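Local coordinates for protein nigritoxine (Vibrio nigripulchritudo, PDB 5M41) that acts as a toxin against crustaceans and insects and has a new fold, at residues Ile46-Leu49 with Ser50-Glu54; Phe689-Asn692 with Asn693-Glu696; Gly18-His22 with Ser23-Asn27. All blocks are in the same frame, centred on the assembly; numbering follows the deposited sequence.

Interaction 1 of 3, residues Ile46-Leu49 with Ser50-Glu54; sequences IEVL and SQIRE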
loop_
_atom_site.group_PDB
_atom_site.type_symbol
_atom_site.label_atom_id
_atom_site.label_comp_id
_atom_site.label_asym_id
_atom_site.label_seq_id
_atom_site.Cartn_x
_atom_site.Cartn_y
_atom_site.Cartn_z
ATOM N N ILE A 46 35.014 -20.921 1.936
ATOM C CA ILE A 46 35.758 -19.798 2.516
ATOM C C ILE A 46 35.445 -19.633 4.006
ATOM O O ILE A 46 36.359 -19.499 4.819
ATOM C CB ILE A 46 35.498 -18.470 1.781
ATOM C CG1 ILE A 46 36.205 -18.471 0.413
ATOM C CG2 ILE A 46 36.046 -17.306 2.599
ATOM C CD1 ILE A 46 35.625 -17.485 -0.604
ATOM N N GLU A 47 34.166 -19.667 4.372
ATOM C CA GLU A 47 33.817 -19.558 5.773
ATOM C C GLU A 47 34.483 -20.654 6.614
ATOM O O GLU A 47 35.010 -20.381 7.699
ATOM C CB GLU A 47 32.303 -19.518 5.975
ATOM C CG GLU A 47 31.822 -19.489 7.421
ATOM C CD GLU A 47 32.306 -18.279 8.228
ATOM O OE1 GLU A 47 32.775 -17.269 7.655
ATOM O OE2 GLU A 47 32.209 -18.344 9.463
ATOM N N VAL A 48 34.463 -21.890 6.127
ATOM C CA VAL A 48 34.977 -23.009 6.914
ATOM C C VAL A 48 36.511 -22.944 6.996
ATOM O O VAL A 48 37.087 -23.178 8.058
ATOM C CB VAL A 48 34.431 -24.375 6.420
ATOM C CG1 VAL A 48 35.089 -25.545 7.142
ATOM C CG2 VAL A 48 32.916 -24.416 6.592
ATOM N N LEU A 49 37.163 -22.593 5.890
ATOM C CA LEU A 49 38.597 -22.340 5.935
ATOM C C LEU A 49 38.962 -21.247 6.954
ATOM O O LEU A 49 39.932 -21.434 7.686
ATOM C CB LEU A 49 39.178 -22.012 4.560
ATOM C CG LEU A 49 39.005 -23.049 3.450
ATOM C CD1 LEU A 49 39.592 -22.499 2.163
ATOM C CD2 LEU A 49 39.663 -24.381 3.807
ATOM N N SER A 50 38.203 -20.141 7.028
ATOM C CA SER A 50 38.467 -19.096 8.035
ATOM C C SER A 50 38.404 -19.667 9.446
ATOM O O SER A 50 39.227 -19.339 10.303
ATOM C CB SER A 50 37.481 -17.926 7.947
ATOM O OG SER A 50 37.505 -17.368 6.647
ATOM N N GLN A 51 37.422 -20.525 9.685
ATOM C CA GLN A 51 37.281 -21.135 10.990
ATOM C C GLN A 51 38.454 -22.081 11.293
ATOM O O GLN A 51 39.002 -22.070 12.405
ATOM C CB GLN A 51 35.918 -21.807 11.145
ATOM C CG GLN A 51 35.668 -22.319 12.557
ATOM C CD GLN A 51 34.302 -22.964 12.734
ATOM O OE1 GLN A 51 34.012 -23.546 13.786
ATOM N NE2 GLN A 51 33.462 -22.874 11.711
ATOM N N ILE A 52 38.861 -22.863 10.296
ATOM C CA ILE A 52 40.020 -23.747 10.446
ATOM C C ILE A 52 41.270 -22.916 10.757
ATOM O O ILE A 52 42.045 -23.256 11.657
ATOM C CB ILE A 52 40.271 -24.625 9.195
ATOM C CG1 ILE A 52 39.173 -25.677 9.033
ATOM C CG2 ILE A 52 41.632 -25.318 9.295
ATOM C CD1 ILE A 52 39.128 -26.301 7.653
ATOM N N ARG A 53 41.451 -21.827 10.014
ATOM C CA ARG A 53 42.622 -20.994 10.160
ATOM C C ARG A 53 42.725 -20.401 11.564
ATOM O O ARG A 53 43.745 -20.579 12.229
ATOM C CB ARG A 53 42.650 -19.898 9.097
ATOM C CG ARG A 53 43.931 -19.078 9.107
ATOM C CD ARG A 53 44.203 -18.427 7.761
ATOM N NE ARG A 53 43.208 -17.411 7.405
ATOM C CZ ARG A 53 43.195 -16.164 7.874
ATOM N NH1 ARG A 53 44.123 -15.758 8.740
ATOM N NH2 ARG A 53 42.246 -15.319 7.479
ATOM N N GLU A 54 41.669 -19.728 12.015
ATOM C CA GLU A 54 41.667 -19.042 13.312
ATOM C C GLU A 54 41.856 -20.000 14.495
ATOM O O GLU A 54 42.416 -19.624 15.527
ATOM C CB GLU A 54 40.386 -18.215 13.492
ATOM C CG GLU A 54 39.129 -19.046 13.727
ATOM C CD GLU A 54 37.890 -18.215 14.035
ATOM O OE1 GLU A 54 38.028 -17.071 14.528
ATOM O OE2 GLU A 54 36.768 -18.719 13.796
#

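Interaction 2 of 3, residues Phe689-Asn692 with Asn693-Glu696; sequences FALN and NIVE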
loop_
_atom_site.group_PDB
_atom_site.type_symbol
_atom_site.label_atom_id
_atom_site.label_comp_id
_atom_site.label_asym_id
_atom_site.label_seq_id
_atom_site.Cartn_x
_atom_site.Cartn_y
_atom_site.Cartn_z
ATOM N N PHE A 689 -10.567 10.884 -6.454
ATOM C CA PHE A 689 -11.675 10.925 -5.503
ATOM C C PHE A 689 -12.193 12.358 -5.344
ATOM O O PHE A 689 -13.409 12.598 -5.427
ATOM C CB PHE A 689 -11.253 10.312 -4.164
ATOM C CG PHE A 689 -12.370 10.232 -3.137
ATOM C CD1 PHE A 689 -13.300 9.192 -3.179
ATOM C CD2 PHE A 689 -12.471 11.189 -2.119
ATOM C CE1 PHE A 689 -14.313 9.101 -2.215
ATOM C CE2 PHE A 689 -13.478 11.105 -1.164
ATOM C CZ PHE A 689 -14.397 10.056 -1.210
ATOM N N ALA A 690 -11.280 13.307 -5.140
ATOM C CA ALA A 690 -11.647 14.697 -5.012
ATOM C C ALA A 690 -12.282 15.210 -6.280
ATOM O O ALA A 690 -13.377 15.766 -6.232
ATOM C CB ALA A 690 -10.449 15.556 -4.643
ATOM N N LEU A 691 -11.601 15.007 -7.415
ATOM C CA LEU A 691 -12.098 15.512 -8.708
ATOM C C LEU A 691 -13.471 14.956 -9.128
ATOM O O LEU A 691 -14.321 15.724 -9.591
ATOM C CB LEU A 691 -11.070 15.273 -9.827
ATOM C CG LEU A 691 -11.271 16.035 -11.131
ATOM C CD1 LEU A 691 -11.366 17.538 -10.897
ATOM C CD2 LEU A 691 -10.132 15.731 -12.084
ATOM N N ASN A 692 -13.669 13.640 -9.000
ATOM C CA ASN A 692 -14.988 13.015 -9.264
ATOM C C ASN A 692 -16.116 13.626 -8.400
ATOM O O ASN A 692 -17.213 13.901 -8.896
ATOM C CB ASN A 692 -14.939 11.496 -9.020
ATOM C CG ASN A 692 -14.103 10.756 -10.065
ATOM O OD1 ASN A 692 -13.733 11.318 -11.098
ATOM N ND2 ASN A 692 -13.788 9.491 -9.791
ATOM N N ASN A 693 -15.835 13.818 -7.105
ATOM C CA ASN A 693 -16.793 14.452 -6.205
ATOM C C ASN A 693 -17.086 15.915 -6.543
ATOM O O ASN A 693 -18.212 16.355 -6.388
ATOM C CB ASN A 693 -16.359 14.294 -4.751
ATOM C CG ASN A 693 -16.731 12.944 -4.195
ATOM O OD1 ASN A 693 -17.886 12.558 -4.226
ATOM N ND2 ASN A 693 -15.756 12.224 -3.676
ATOM N N ILE A 694 -16.079 16.663 -7.015
ATOM C CA ILE A 694 -16.288 18.039 -7.475
ATOM C C ILE A 694 -17.305 18.048 -8.626
ATOM O O ILE A 694 -18.256 18.854 -8.650
ATOM C CB ILE A 694 -14.963 18.670 -7.932
ATOM C CG1 ILE A 694 -14.105 19.069 -6.728
ATOM C CG2 ILE A 694 -15.188 19.843 -8.896
ATOM C CD1 ILE A 694 -12.721 19.541 -7.118
ATOM N N VAL A 695 -17.089 17.141 -9.564
ATOM C CA VAL A 695 -17.873 17.033 -10.773
ATOM C C VAL A 695 -19.278 16.510 -10.434
ATOM O O VAL A 695 -20.299 17.091 -10.846
ATOM C CB VAL A 695 -17.118 16.137 -11.794
ATOM C CG1 VAL A 695 -18.028 15.670 -12.915
ATOM C CG2 VAL A 695 -15.937 16.917 -12.380
ATOM N N GLU A 696 -19.324 15.422 -9.679
ATOM C CA GLU A 696 -20.598 14.836 -9.256
ATOM C C GLU A 696 -21.441 15.848 -8.473
ATOM O O GLU A 696 -22.642 15.900 -8.681
ATOM C CB GLU A 696 -20.365 13.561 -8.442
ATOM C CG GLU A 696 -21.622 12.905 -7.890
ATOM C CD GLU A 696 -21.312 11.627 -7.114
ATOM O OE1 GLU A 696 -20.409 11.652 -6.244
ATOM O OE2 GLU A 696 -21.964 10.587 -7.376
#

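Interaction 3 of 3, residues Gly18-His22 with Ser23-Asn27; sequences GGINH and SAVAN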
loop_
_atom_site.group_PDB
_atom_site.type_symbol
_atom_site.label_atom_id
_atom_site.label_comp_id
_atom_site.label_asym_id
_atom_site.label_seq_id
_atom_site.Cartn_x
_atom_site.Cartn_y
_atom_site.Cartn_z
ATOM N N GLY A 18 3.323 -24.718 11.274
ATOM C CA GLY A 18 3.930 -24.557 9.954
ATOM C C GLY A 18 4.880 -25.632 9.434
ATOM O O GLY A 18 4.559 -26.369 8.484
ATOM N N GLY A 19 6.059 -25.719 10.041
ATOM C CA GLY A 19 7.168 -26.458 9.427
ATOM C C GLY A 19 7.813 -25.627 8.318
ATOM O O GLY A 19 7.440 -24.469 8.091
ATOM N N ILE A 20 8.777 -26.211 7.616
ATOM C CA ILE A 20 9.489 -25.492 6.560
ATOM C C ILE A 20 8.800 -25.644 5.203
ATOM O O ILE A 20 8.425 -26.747 4.820
ATOM C CB ILE A 20 10.955 -25.951 6.460
ATOM C CG1 ILE A 20 11.717 -25.524 7.721
ATOM C CG2 ILE A 20 11.639 -25.341 5.219
ATOM C CD1 ILE A 20 13.035 -26.258 7.905
ATOM N N ASN A 21 8.644 -24.537 4.468
ATOM C CA ASN A 21 8.196 -24.646 3.080
ATOM C C ASN A 21 9.375 -25.057 2.200
ATOM O O ASN A 21 10.133 -24.210 1.719
ATOM C CB ASN A 21 7.545 -23.351 2.595
ATOM C CG ASN A 21 6.945 -23.492 1.228
ATOM O OD1 ASN A 21 7.269 -24.423 0.509
ATOM N ND2 ASN A 21 6.063 -22.568 0.853
ATOM N N HIS A 22 9.538 -26.367 2.001
ATOM C CA HIS A 22 10.747 -26.888 1.315
ATOM C C HIS A 22 10.854 -26.469 -0.124
ATOM O O HIS A 22 11.953 -26.263 -0.616
ATOM C CB HIS A 22 10.813 -28.405 1.366
ATOM C CG HIS A 22 10.743 -28.972 2.755
ATOM N ND1 HIS A 22 11.719 -28.772 3.682
ATOM C CD2 HIS A 22 9.773 -29.757 3.364
ATOM C CE1 HIS A 22 11.373 -29.402 4.831
ATOM N NE2 HIS A 22 10.188 -30.005 4.630
ATOM N N SER A 23 9.736 -26.379 -0.828
ATOM C CA SER A 23 9.800 -25.928 -2.203
ATOM C C SER A 23 10.261 -24.471 -2.338
ATOM O O SER A 23 10.945 -24.135 -3.286
ATOM C CB SER A 23 8.483 -26.189 -2.943
ATOM O OG SER A 23 7.434 -25.435 -2.384
ATOM N N ALA A 24 9.907 -23.614 -1.386
ATOM C CA ALA A 24 10.346 -22.213 -1.424
ATOM C C ALA A 24 11.868 -22.111 -1.261
ATOM O O ALA A 24 12.513 -21.312 -1.931
ATOM C CB ALA A 24 9.665 -21.404 -0.325
ATOM N N VAL A 25 12.435 -22.903 -0.353
ATOM C CA VAL A 25 13.889 -22.959 -0.194
ATOM C C VAL A 25 14.544 -23.541 -1.460
ATOM O O VAL A 25 15.420 -22.911 -2.076
ATOM C CB VAL A 25 14.254 -23.792 1.062
ATOM C CG1 VAL A 25 15.755 -23.894 1.215
ATOM C CG2 VAL A 25 13.629 -23.171 2.311
ATOM N N ALA A 26 14.078 -24.724 -1.863
ATOM C CA ALA A 26 14.608 -25.421 -3.016
ATOM C C ALA A 26 14.517 -24.573 -4.303
ATOM O O ALA A 26 15.463 -24.572 -5.067
ATOM C CB ALA A 26 13.884 -26.741 -3.209
ATOM N N ASN A 27 13.383 -23.880 -4.525
ATOM C CA ASN A 27 13.243 -22.963 -5.664
ATOM C C ASN A 27 14.281 -21.844 -5.700
ATOM O O ASN A 27 14.830 -21.555 -6.772
ATOM C CB ASN A 27 11.843 -22.348 -5.755
ATOM C CG ASN A 27 10.784 -23.368 -6.130
ATOM O OD1 ASN A 27 11.091 -24.432 -6.670
ATOM N ND2 ASN A 27 9.526 -23.052 -5.824
HETATM O O HOH W 1 7.128 -27.669 -0.095
#

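Interaction 1 of 3, residues Ile46-Leu49 with Ser50-Glu54
Val48 and Ile52 meet because their first torsions send one branch of each along the same side of the helix: Val48 CG1 lies anti to its backbone N (chi1 174°), while Ile52 CG1 sits beside its own N (chi1 -69°) and carries CD1 back one turn. Ile52 CD1 then lies 4.1 Å from Val48 CG1, the two chains crossing obliquely, and Leu49 CD2 approaches Ile52 CD1 at 4.3 Å. Beta-branched residues suit this place, since their side chains are stiff: Val48 packs on Leu103 and Ile52 on Tyr110. The backbone bonds run from the N-H of residue i+4 to the carbonyl of residue i, as in Arg53 N to Leu49 O at 2.8 Å. Ser50 is small enough to fold its hydroxyl against the helix, with Ser50 OG 3.0 Å from Ile46 O, an oxygen that already accepts from Ser50 N at 2.9 Å. Arg53 makes a cation-pi contact with Tyr64, and Glu47 forms a long, weak ion pair with Arg216. Tyr64 thus serves both kinds of chemistry, its side chain packing on Ile46 and Leu49 while its hydroxyl bonds weakly to Ser50 OG; the buried OG therefore has a partner beyond its own turn.

Interaction 2 of 3, residues Phe689-Asn692 with Asn693-Glu696
Phe689 and Asn693 stand one turn apart in helix 688-704, where the backbone bond from Asn693 N to Phe689 O, 3.2 Å long, opens a regular alpha-helical series that ends with Glu696 N on Asn692 O at 2.7 Å. The two side chains meet obliquely. Phe689 CG is anti to the backbone N (chi1 -176°), which swings the ring toward the following turn, and the amide of Asn693 reaches it there. Asn693 ND2 lies 3.4 Å above the plane of the Phe689 ring, over its centre, at nearly equal distance from all six carbons. Ring and amide planes stand 79° apart, so the amide points its nitrogen end at the aromatic face instead of lying flat on it. Asn693 ND2 also gives a weak, bent bond to Phe689 O at 3.0 Å, so that this carbonyl receives both the backbone N and the side-chain amide of Asn693. OD1, the other end of the amide, accepts from Asn578 ND2, which fixes which way round the group sits. Asparagine suits this buried place because it can donate to the ring side and accept on the other.

Another side of the helix is apolar. Leu691 CD1 comes loosely to Ile694 CD1 at 4.5 Å, and Ile694 continues onto Tyr609 and Ile610. The small Ala690 lets Tyr580 and Tyr609 come close. Glu696, with its chain extended, forms a salt bridge to Lys557. Ala690, Ile694 and Val695 thus pack toward helices 603-614 and 667-676, while Asn693 and Glu696 reach Asn578 and Lys557: an i to i+4 amide-aromatic contact within a helix packed against two others.

Interaction 3 of 3, residues Gly18-His22 with Ser23-Asn27
Asn21 OD1 lies over the first turn of helix 22-30, where it accepts a weak bond from Ala24 N at 3.3 Å and has Ser23 OG 3.1 Å away. This makes Asn21 the N-cap. Its CG is anti to the backbone N (chi1 -174°), which turns the amide back over the helix start and brings Asn21 CG to 3.8 Å from Ala24 CB. The Ala24 N-H is bifurcated, reaching the backbone O of Asn21 as well as OD1, both weakly, and that carbonyl also takes a weak bond from Val25 N. A water completes the cap: it accepts from Ser23 N at 3.0 Å and donates weakly to Asn21 OD1, so it links the cap to an amide NH of the first turn. Ala26 N to His22 O, at 2.9 Å and nearly straight, is the first strong bond of the helix.

Beyond this shell, Ile20 CG2 meets Val25 CG2 at 4.1 Å. With Asn21 as N-cap these are the N' and N4 positions, and the contact is a hydrophobic staple joining the incoming loop to the helix; both residues rest on Leu244 of helix 240-245. The His22 ring has Ile20 O 3.6 Å above one face, over its centre, while its ND1 is hydrogen-bonded to Ser200 of helix 195-203. Gly19 accepts backbone angles that would press a CB against the preceding carbonyl, and its own O is bonded to Arg374.

Asparagine is apt here, being short and carrying an amide oxygen that can serve NH groups at a helix start. Several weak bonds and one water share that task, and the partial negative charge of OD1 would be expected to be favourable near the positive end of the helix dipole.

Overall arrangement
Following the chain from the N terminus, interaction 3 comes first, at the entry into helix 22-30; that helix packs on helices 195-203 and 240-245, with the side chain of Ala26 about 11 Å from the bound magnesium ion. Helix 34-54 follows, and interaction 1 lies near its end, touching helix 62-67, helix 206-215 and strand 110-113; the centres of the two are about 29 Å apart. Interaction 2 lies far along the chain in helix 688-704, which packs on helices 603-614 and 667-676, on the opposite side of the chain's centre, about 66 Å from interaction 1 between centres. All three are local and in series: none closes a long loop, and none nests or crosses.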